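Local structure of endoglucanase (Clostridium thermocellum, 2C4X) at residues A[12-17]-A[44-49]; A[50-55]-A[61-66]. The protein probably cleaves cellulose as a cellulosome enzyme, seen here as its C-terminal PKD domain and CBM44, a carbohydrate-binding module recognising beta-glucan chains and xyloglucan. The protein carries 1 engineered substitution. All blocks are in the same frame, centred on the assembly; numbering follows the deposited sequence.

Contact 1: residues A[12-17]-A[44-49]. Engineered in segment 44-49: Val45 (natural residue Ala).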
ATOM      1  N   ALA A  12      20.824 -13.228 -19.952  1.00 37.66           N
ATOM      2  CA  ALA A  12      20.812 -12.163 -18.967  1.00 37.17           C
ATOM      3  C   ALA A  12      19.701 -12.412 -17.948  1.00 36.89           C
ATOM      4  O   ALA A  12      18.541 -12.683 -18.299  1.00 36.23           O
ATOM      5  CB  ALA A  12      20.618 -10.814 -19.646  1.00 37.27           C
ATOM      6  N   ILE A  13      20.062 -12.337 -16.678  1.00 36.40           N
ATOM      7  CA  ILE A  13      19.086 -12.508 -15.602  1.00 36.10           C
ATOM      8  C   ILE A  13      19.686 -11.893 -14.348  1.00 35.65           C
ATOM      9  O   ILE A  13      20.907 -11.882 -14.175  1.00 35.36           O
ATOM     10  CB  ILE A  13      18.731 -14.009 -15.349  1.00 36.40           C
ATOM     11  CG1 ILE A  13      17.491 -14.125 -14.440  1.00 36.78           C
ATOM     12  CG2 ILE A  13      19.938 -14.753 -14.766  1.00 37.14           C
ATOM     13  CD1 ILE A  13      16.847 -15.503 -14.389  1.00 36.30           C
ATOM     14  N   PHE A  14      18.826 -11.366 -13.489  1.00 35.16           N
ATOM     15  CA  PHE A  14      19.273 -10.923 -12.181  1.00 35.29           C
ATOM     16  C   PHE A  14      18.191 -11.054 -11.138  1.00 34.85           C
ATOM     17  O   PHE A  14      17.007 -11.134 -11.469  1.00 34.58           O
ATOM     18  CB  PHE A  14      19.829  -9.486 -12.230  1.00 34.85           C
ATOM     19  CG  PHE A  14      18.783  -8.424 -12.466  1.00 34.70           C
ATOM     20  CD1 PHE A  14      18.479  -7.999 -13.761  1.00 34.13           C
ATOM     21  CD2 PHE A  14      18.123  -7.830 -11.392  1.00 33.81           C
ATOM     22  CE1 PHE A  14      17.518  -7.002 -13.980  1.00 33.77           C
ATOM     23  CE2 PHE A  14      17.158  -6.843 -11.600  1.00 33.96           C
ATOM     24  CZ  PHE A  14      16.856  -6.427 -12.892  1.00 33.56           C
ATOM     25  N   THR A  15      18.628 -11.104  -9.877  1.00 34.75           N
ATOM     26  CA  THR A  15      17.759 -10.962  -8.718  1.00 34.84           C
ATOM     27  C   THR A  15      18.291  -9.783  -7.884  1.00 35.11           C
ATOM     28  O   THR A  15      19.380  -9.262  -8.155  1.00 34.83           O
ATOM     29  CB  THR A  15      17.730 -12.244  -7.849  1.00 34.74           C
ATOM     30  OG1 THR A  15      19.048 -12.520  -7.363  1.00 35.81           O
ATOM     31  CG2 THR A  15      17.227 -13.448  -8.647  1.00 35.06           C
ATOM     32  N   PHE A  16      17.522  -9.348  -6.887  1.00 34.98           N
ATOM     33  CA  PHE A  16      17.994  -8.292  -5.995  1.00 35.02           C
ATOM     34  C   PHE A  16      17.543  -8.543  -4.564  1.00 35.39           C
ATOM     35  O   PHE A  16      16.590  -9.279  -4.321  1.00 35.25           O
ATOM     36  CB  PHE A  16      17.582  -6.883  -6.476  1.00 35.00           C
ATOM     37  CG  PHE A  16      16.097  -6.710  -6.665  1.00 35.57           C
ATOM     38  CD1 PHE A  16      15.258  -6.459  -5.572  1.00 34.13           C
ATOM     39  CD2 PHE A  16      15.538  -6.795  -7.934  1.00 36.49           C
ATOM     40  CE1 PHE A  16      13.889  -6.307  -5.743  1.00 34.40           C
ATOM     41  CE2 PHE A  16      14.155  -6.653  -8.118  1.00 37.85           C
ATOM     42  CZ  PHE A  16      13.331  -6.404  -7.015  1.00 35.52           C
ATOM     43  N   SER A  17      18.259  -7.924  -3.630  1.00 35.64           N
ATOM     44  CA  SER A  17      17.988  -8.033  -2.207  1.00 36.44           C
ATOM     45  C   SER A  17      18.341  -6.691  -1.546  1.00 36.10           C
ATOM     46  O   SER A  17      19.376  -6.109  -1.885  1.00 36.14           O
ATOM     47  CB  SER A  17      18.850  -9.149  -1.618  1.00 36.14           C
ATOM     48  OG  SER A  17      18.391  -9.475  -0.324  1.00 40.48           O
ATOM     49  N   TYR A  44      28.510  -6.131 -17.754  1.00 36.33           N
ATOM     50  CA  TYR A  44      27.138  -6.014 -17.291  1.00 36.29           C
ATOM     51  C   TYR A  44      26.835  -4.534 -17.269  1.00 36.31           C
ATOM     52  O   TYR A  44      27.576  -3.763 -16.647  1.00 36.62           O
ATOM     53  CB  TYR A  44      27.019  -6.567 -15.862  1.00 36.09           C
ATOM     54  CG  TYR A  44      27.452  -8.009 -15.714  1.00 36.23           C
ATOM     55  CD1 TYR A  44      28.810  -8.344 -15.613  1.00 35.56           C
ATOM     56  CD2 TYR A  44      26.509  -9.043 -15.677  1.00 35.33           C
ATOM     57  CE1 TYR A  44      29.210  -9.647 -15.497  1.00 34.09           C
ATOM     58  CE2 TYR A  44      26.900 -10.355 -15.553  1.00 35.60           C
ATOM     59  CZ  TYR A  44      28.258 -10.653 -15.466  1.00 36.18           C
ATOM     60  OH  TYR A  44      28.671 -11.956 -15.335  1.00 36.42           O
ATOM     61  N   VAL A  45      25.761  -4.132 -17.944  1.00 36.02           N
ATOM     62  CA  VAL A  45      25.355  -2.728 -18.000  1.00 36.11           C
ATOM     63  C   VAL A  45      23.965  -2.614 -17.357  1.00 35.56           C
ATOM     64  O   VAL A  45      23.051  -3.349 -17.723  1.00 35.04           O
ATOM     65  CB  VAL A  45      25.335  -2.190 -19.454  1.00 36.33           C
ATOM     66  CG1 VAL A  45      24.840  -0.734 -19.503  1.00 35.86           C
ATOM     67  CG2 VAL A  45      26.729  -2.297 -20.092  1.00 36.97           C
ATOM     68  N   TRP A  46      23.837  -1.711 -16.390  1.00 34.79           N
ATOM     69  CA  TRP A  46      22.615  -1.557 -15.596  1.00 34.81           C
ATOM     70  C   TRP A  46      21.985  -0.189 -15.816  1.00 35.19           C
ATOM     71  O   TRP A  46      22.690   0.828 -15.824  1.00 34.52           O
ATOM     72  CB  TRP A  46      22.947  -1.661 -14.110  1.00 34.58           C
ATOM     73  CG  TRP A  46      23.560  -2.964 -13.687  1.00 35.10           C
ATOM     74  CD1 TRP A  46      24.891  -3.275 -13.647  1.00 35.08           C
ATOM     75  CD2 TRP A  46      22.863  -4.117 -13.213  1.00 34.96           C
ATOM     76  NE1 TRP A  46      25.064  -4.560 -13.190  1.00 35.38           N
ATOM     77  CE2 TRP A  46      23.838  -5.105 -12.924  1.00 34.95           C
ATOM     78  CE3 TRP A  46      21.504  -4.427 -13.035  1.00 35.88           C
ATOM     79  CZ2 TRP A  46      23.503  -6.370 -12.434  1.00 34.71           C
ATOM     80  CZ3 TRP A  46      21.168  -5.686 -12.553  1.00 35.04           C
ATOM     81  CH2 TRP A  46      22.169  -6.645 -12.259  1.00 34.76           C
ATOM     82  N   ASP A  47      20.662  -0.170 -15.977  1.00 34.87           N
ATOM     83  CA  ASP A  47      19.896   1.068 -15.971  1.00 34.15           C
ATOM     84  C   ASP A  47      18.970   0.931 -14.767  1.00 33.74           C
ATOM     85  O   ASP A  47      18.117   0.045 -14.732  1.00 33.19           O
ATOM     86  CB  ASP A  47      19.117   1.241 -17.284  1.00 34.40           C
ATOM     87  CG  ASP A  47      18.304   2.529 -17.330  1.00 36.62           C
ATOM     88  OD1 ASP A  47      17.778   2.981 -16.293  1.00 38.38           O
ATOM     89  OD2 ASP A  47      18.171   3.098 -18.429  1.00 39.68           O
ATOM     90  N   PHE A  48      19.157   1.802 -13.776  1.00 32.94           N
ATOM     91  CA  PHE A  48      18.452   1.679 -12.498  1.00 33.51           C
ATOM     92  C   PHE A  48      17.039   2.282 -12.525  1.00 33.09           C
ATOM     93  O   PHE A  48      16.273   2.124 -11.574  1.00 33.09           O
ATOM     94  CB  PHE A  48      19.329   2.231 -11.358  1.00 33.19           C
ATOM     95  CG  PHE A  48      20.609   1.458 -11.178  1.00 34.28           C
ATOM     96  CD1 PHE A  48      20.590   0.182 -10.600  1.00 35.82           C
ATOM     97  CD2 PHE A  48      21.826   1.983 -11.621  1.00 36.13           C
ATOM     98  CE1 PHE A  48      21.759  -0.551 -10.457  1.00 36.06           C
ATOM     99  CE2 PHE A  48      23.007   1.245 -11.481  1.00 36.00           C
ATOM    100  CZ  PHE A  48      22.961  -0.022 -10.885  1.00 34.84           C
ATOM    101  N   GLY A  49      16.694   2.912 -13.652  1.00 33.29           N
ATOM    102  CA  GLY A  49      15.361   3.455 -13.884  1.00 33.01           C
ATOM    103  C   GLY A  49      15.088   4.834 -13.313  1.00 32.98           C
ATOM    104  O   GLY A  49      13.980   5.340 -13.448  1.00 32.92           O
TER
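Where Trp46 meets Phe14 the contact is wholly apolar, and a side-chain hydrogen bond lies in the turn just after the tryptophan: Gly49 N donates to Asp47 OD1 over 2.9 Å. The amide reaches the oxygen nearly in line with its C-O bond, and the result is an Asx turn that closes the end of strand 41-47. Across the contact itself only Phe14 and Trp46 touch, an example of how two segments of a beta-sandwich can meet through a single aromatic pair although the backbones stay well apart, with the CA atoms of Phe14 and Trp46 separated by 10.5 Å. The pair is T-shaped, the outer edge of the indole directed at one face of the phenyl ring with the planes at 71° and the six-membered rings centred 5.1 Å apart. Trp46 CZ3 makes the closest approach, 3.6 Å from Phe14 CG, so it lies over the CB-bearing side of the ring instead of its middle. Alongside it, Trp46 CH2 rests 3.7 Å from Phe14 CB. Phe14 offers this face because its CG sits between the backbone N and the carbonyl carbon (chi1 70°). Leu75 touches both aromatic side chains, while Phe87 makes a second edge-to-face pair with Phe14. Trp46 also opens the run Trp-Asp-Phe-Gly-Asp-Gly, the sequence signature of PKD domains, and its burial against a residue of the opposing layer is characteristic of the aromatic core of their immunoglobulin-like beta-sandwich.

Contact 2: residues A[50-55]-A[61-66]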
ATOM      1  N   ASP A  50      16.095   5.449 -12.696  1.00 32.91           N
ATOM      2  CA  ASP A  50      15.929   6.738 -12.020  1.00 33.17           C
ATOM      3  C   ASP A  50      16.724   7.876 -12.684  1.00 33.28           C
ATOM      4  O   ASP A  50      16.701   9.014 -12.206  1.00 33.39           O
ATOM      5  CB  ASP A  50      16.326   6.601 -10.537  1.00 33.42           C
ATOM      6  CG  ASP A  50      17.812   6.236 -10.350  1.00 34.99           C
ATOM      7  OD1 ASP A  50      18.506   5.918 -11.345  1.00 34.89           O
ATOM      8  OD2 ASP A  50      18.293   6.271  -9.199  1.00 37.04           O
ATOM      9  N   GLY A  51      17.412   7.573 -13.788  1.00 33.28           N
ATOM     10  CA  GLY A  51      18.315   8.534 -14.427  1.00 34.12           C
ATOM     11  C   GLY A  51      19.783   8.118 -14.406  1.00 34.81           C
ATOM     12  O   GLY A  51      20.584   8.629 -15.182  1.00 34.67           O
ATOM     13  N   TYR A  52      20.135   7.194 -13.511  1.00 35.52           N
ATOM     14  CA  TYR A  52      21.510   6.706 -13.377  1.00 36.31           C
ATOM     15  C   TYR A  52      21.691   5.333 -14.024  1.00 36.21           C
ATOM     16  O   TYR A  52      20.755   4.532 -14.110  1.00 34.82           O
ATOM     17  CB  TYR A  52      21.933   6.623 -11.900  1.00 37.64           C
ATOM     18  CG  TYR A  52      22.473   7.908 -11.274  1.00 40.10           C
ATOM     19  CD1 TYR A  52      22.568   8.042  -9.881  1.00 41.89           C
ATOM     20  CD2 TYR A  52      22.903   8.975 -12.065  1.00 42.03           C
ATOM     21  CE1 TYR A  52      23.072   9.194  -9.296  1.00 41.91           C
ATOM     22  CE2 TYR A  52      23.411  10.141 -11.486  1.00 43.69           C
ATOM     23  CZ  TYR A  52      23.491  10.239 -10.103  1.00 41.79           C
ATOM     24  OH  TYR A  52      23.990  11.390  -9.540  1.00 43.06           O
ATOM     25  N   GLU A  53      22.913   5.083 -14.485  1.00 36.57           N
ATOM     26  CA  GLU A  53      23.288   3.817 -15.096  1.00 37.94           C
ATOM     27  C   GLU A  53      24.678   3.457 -14.582  1.00 38.65           C
ATOM     28  O   GLU A  53      25.419   4.323 -14.118  1.00 39.11           O
ATOM     29  CB  GLU A  53      23.294   3.925 -16.635  1.00 37.64           C
ATOM     30  CG  GLU A  53      21.921   4.217 -17.239  1.00 38.08           C
ATOM     31  CD  GLU A  53      21.857   4.087 -18.751  1.00 39.09           C
ATOM     32  OE1 GLU A  53      22.575   3.256 -19.335  1.00 43.21           O
ATOM     33  OE2 GLU A  53      21.048   4.814 -19.359  1.00 41.95           O
ATOM     34  N   GLY A  54      25.034   2.185 -14.673  1.00 39.40           N
ATOM     35  CA  GLY A  54      26.367   1.747 -14.280  1.00 39.77           C
ATOM     36  C   GLY A  54      26.785   0.481 -14.992  1.00 39.99           C
ATOM     37  O   GLY A  54      25.957  -0.238 -15.553  1.00 39.49           O
ATOM     38  N   THR A  55      28.086   0.221 -14.981  1.00 40.56           N
ATOM     39  CA  THR A  55      28.629  -0.983 -15.590  1.00 40.90           C
ATOM     40  C   THR A  55      29.549  -1.700 -14.608  1.00 41.03           C
ATOM     41  O   THR A  55      30.113  -1.082 -13.700  1.00 40.67           O
ATOM     42  CB  THR A  55      29.433  -0.664 -16.853  1.00 41.19           C
ATOM     43  OG1 THR A  55      30.628   0.033 -16.485  1.00 42.62           O
ATOM     44  CG2 THR A  55      28.626   0.188 -17.817  1.00 40.87           C
ATOM     45  N   ILE A  61      26.326  -5.626  -8.164  1.00 39.07           N
ATOM     46  CA  ILE A  61      26.446  -4.181  -8.040  1.00 38.84           C
ATOM     47  C   ILE A  61      25.501  -3.774  -6.914  1.00 38.89           C
ATOM     48  O   ILE A  61      24.477  -4.421  -6.692  1.00 39.15           O
ATOM     49  CB  ILE A  61      26.137  -3.430  -9.389  1.00 38.87           C
ATOM     50  CG1 ILE A  61      26.688  -1.989  -9.350  1.00 38.96           C
ATOM     51  CG2 ILE A  61      24.626  -3.456  -9.736  1.00 37.41           C
ATOM     52  CD1 ILE A  61      26.943  -1.342 -10.729  1.00 39.09           C
ATOM     53  N   THR A  62      25.864  -2.736  -6.179  1.00 38.44           N
ATOM     54  CA  THR A  62      24.986  -2.213  -5.143  1.00 38.85           C
ATOM     55  C   THR A  62      24.541  -0.798  -5.506  1.00 38.56           C
ATOM     56  O   THR A  62      25.278  -0.051  -6.172  1.00 38.98           O
ATOM     57  CB  THR A  62      25.616  -2.320  -3.705  1.00 38.76           C
ATOM     58  OG1 THR A  62      24.648  -1.935  -2.722  1.00 39.97           O
ATOM     59  CG2 THR A  62      26.855  -1.443  -3.557  1.00 38.64           C
ATOM     60  N   TYR A  63      23.331  -0.447  -5.082  1.00 38.09           N
ATOM     61  CA  TYR A  63      22.681   0.790  -5.487  1.00 37.53           C
ATOM     62  C   TYR A  63      21.684   1.285  -4.428  1.00 37.18           C
ATOM     63  O   TYR A  63      21.073   0.482  -3.726  1.00 37.17           O
ATOM     64  CB  TYR A  63      21.975   0.602  -6.846  1.00 37.98           C
ATOM     65  CG  TYR A  63      21.626   1.915  -7.493  1.00 37.96           C
ATOM     66  CD1 TYR A  63      22.621   2.712  -8.055  1.00 39.09           C
ATOM     67  CD2 TYR A  63      20.313   2.393  -7.495  1.00 37.45           C
ATOM     68  CE1 TYR A  63      22.326   3.935  -8.616  1.00 39.62           C
ATOM     69  CE2 TYR A  63      20.002   3.621  -8.065  1.00 37.24           C
ATOM     70  CZ  TYR A  63      21.012   4.386  -8.624  1.00 38.86           C
ATOM     71  OH  TYR A  63      20.739   5.615  -9.181  1.00 38.29           O
ATOM     72  N   LYS A  64      21.524   2.607  -4.335  1.00 36.61           N
ATOM     73  CA  LYS A  64      20.580   3.247  -3.417  1.00 35.56           C
ATOM     74  C   LYS A  64      19.662   4.187  -4.186  1.00 35.50           C
ATOM     75  O   LYS A  64      20.130   4.967  -5.017  1.00 34.95           O
ATOM     76  CB  LYS A  64      21.332   4.076  -2.363  1.00 35.48           C
ATOM     77  CG  LYS A  64      22.285   3.298  -1.489  1.00 35.50           C
ATOM     78  CD  LYS A  64      23.038   4.208  -0.523  1.00 34.44           C
ATOM     79  CE  LYS A  64      24.356   4.662  -1.109  1.00 34.64           C
ATOM     80  NZ  LYS A  64      25.197   5.430  -0.116  1.00 35.73           N
ATOM     81  N   TYR A  65      18.362   4.122  -3.902  1.00 34.94           N
ATOM     82  CA  TYR A  65      17.398   5.048  -4.501  1.00 34.79           C
ATOM     83  C   TYR A  65      17.075   6.152  -3.503  1.00 35.28           C
ATOM     84  O   TYR A  65      16.835   5.889  -2.319  1.00 34.39           O
ATOM     85  CB  TYR A  65      16.116   4.321  -4.912  1.00 34.51           C
ATOM     86  CG  TYR A  65      16.291   3.367  -6.067  1.00 33.61           C
ATOM     87  CD1 TYR A  65      16.166   3.816  -7.384  1.00 33.32           C
ATOM     88  CD2 TYR A  65      16.595   2.024  -5.848  1.00 34.98           C
ATOM     89  CE1 TYR A  65      16.319   2.938  -8.463  1.00 35.11           C
ATOM     90  CE2 TYR A  65      16.754   1.131  -6.922  1.00 35.68           C
ATOM     91  CZ  TYR A  65      16.611   1.605  -8.226  1.00 34.33           C
ATOM     92  OH  TYR A  65      16.759   0.755  -9.297  1.00 33.65           O
ATOM     93  N   LYS A  66      17.089   7.392  -3.972  1.00 35.52           N
ATOM     94  CA  LYS A  66      16.877   8.505  -3.055  1.00 36.20           C
ATOM     95  C   LYS A  66      15.406   8.799  -2.826  1.00 35.79           C
ATOM     96  O   LYS A  66      15.034   9.253  -1.752  1.00 36.02           O
ATOM     97  CB  LYS A  66      17.648   9.748  -3.508  1.00 37.07           C
ATOM     98  CG  LYS A  66      16.861  10.807  -4.222  1.00 39.82           C
ATOM     99  CD  LYS A  66      17.568  12.138  -4.098  1.00 43.44           C
ATOM    100  CE  LYS A  66      17.060  13.146  -5.124  1.00 48.23           C
ATOM    101  NZ  LYS A  66      17.285  12.705  -6.549  1.00 49.72           N
TER
HETATM  102  O   HOH W   1      17.796   7.641  -7.122  1.00 36.95           O
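Segments 50-55 and 61-66 run antiparallel, 166° apart end to end, yet they are too widely spaced to pair as strands, the CA atoms of Asp50 and Tyr65 lying 7.8 Å apart. Side chains span the gap instead, and the principle illustrated is that one carboxylate can tie a turn to a strand of the other sheet. Tyr63 OH donates to the syn lone pair of Asp50 OD2, a short bond of 2.5 Å, with the carboxylate and ring planes turned 70° from each other. The phenol reaches this far because Tyr63 CG stands anti to the backbone N (chi1 -164°). A water gives OD2 a second hydrogen bond, and the water oxygen lies 3.2 Å from Lys66 N, from which it accepts, linking the carboxylate to the backbone beyond the strand. On the other side of the carboxylate, Asp50 OD1 accepts from Tyr52 N at 3.0 Å, from above the carboxylate plane, forming an Asx turn. Both oxygens are thus engaged, which should fix the rotation of the group. Tyr52 crosses Tyr63 at about a right angle, and its CD1 comes within 3.1 Å of Tyr63 OH, a tight approach at the ring edge. Tyr63 in turn sets CE2 over the centre of the Tyr65 ring, 3.7 Å above it. Around this cluster, Ile61 and Tyr63 pair with strand 27-30, and Tyr65 packs onto strands 69-79 and 84-93.

Contact 1 and contact 2 lie in series along the PKD domain, the second opening at Asp50 directly after the first closes at Gly49, with centres about 10 Å apart. Strands 41-47 and 53-56 are neighbours in the four-stranded sheet, joined by a backbone hydrogen bond from Trp46 N to Gly54 O of 2.7 Å, whereas strands 15-17 and 60-63 are the outer strands of the three-stranded sheet. Each contact therefore joins the two layers of the sandwich, one through its interior and one near its surface. Further ties link them: Tyr65 OH probably hydrogen-bonds Phe48 O, and the rings of Phe48 and Tyr63 stack. Both lie away from the calcium sites.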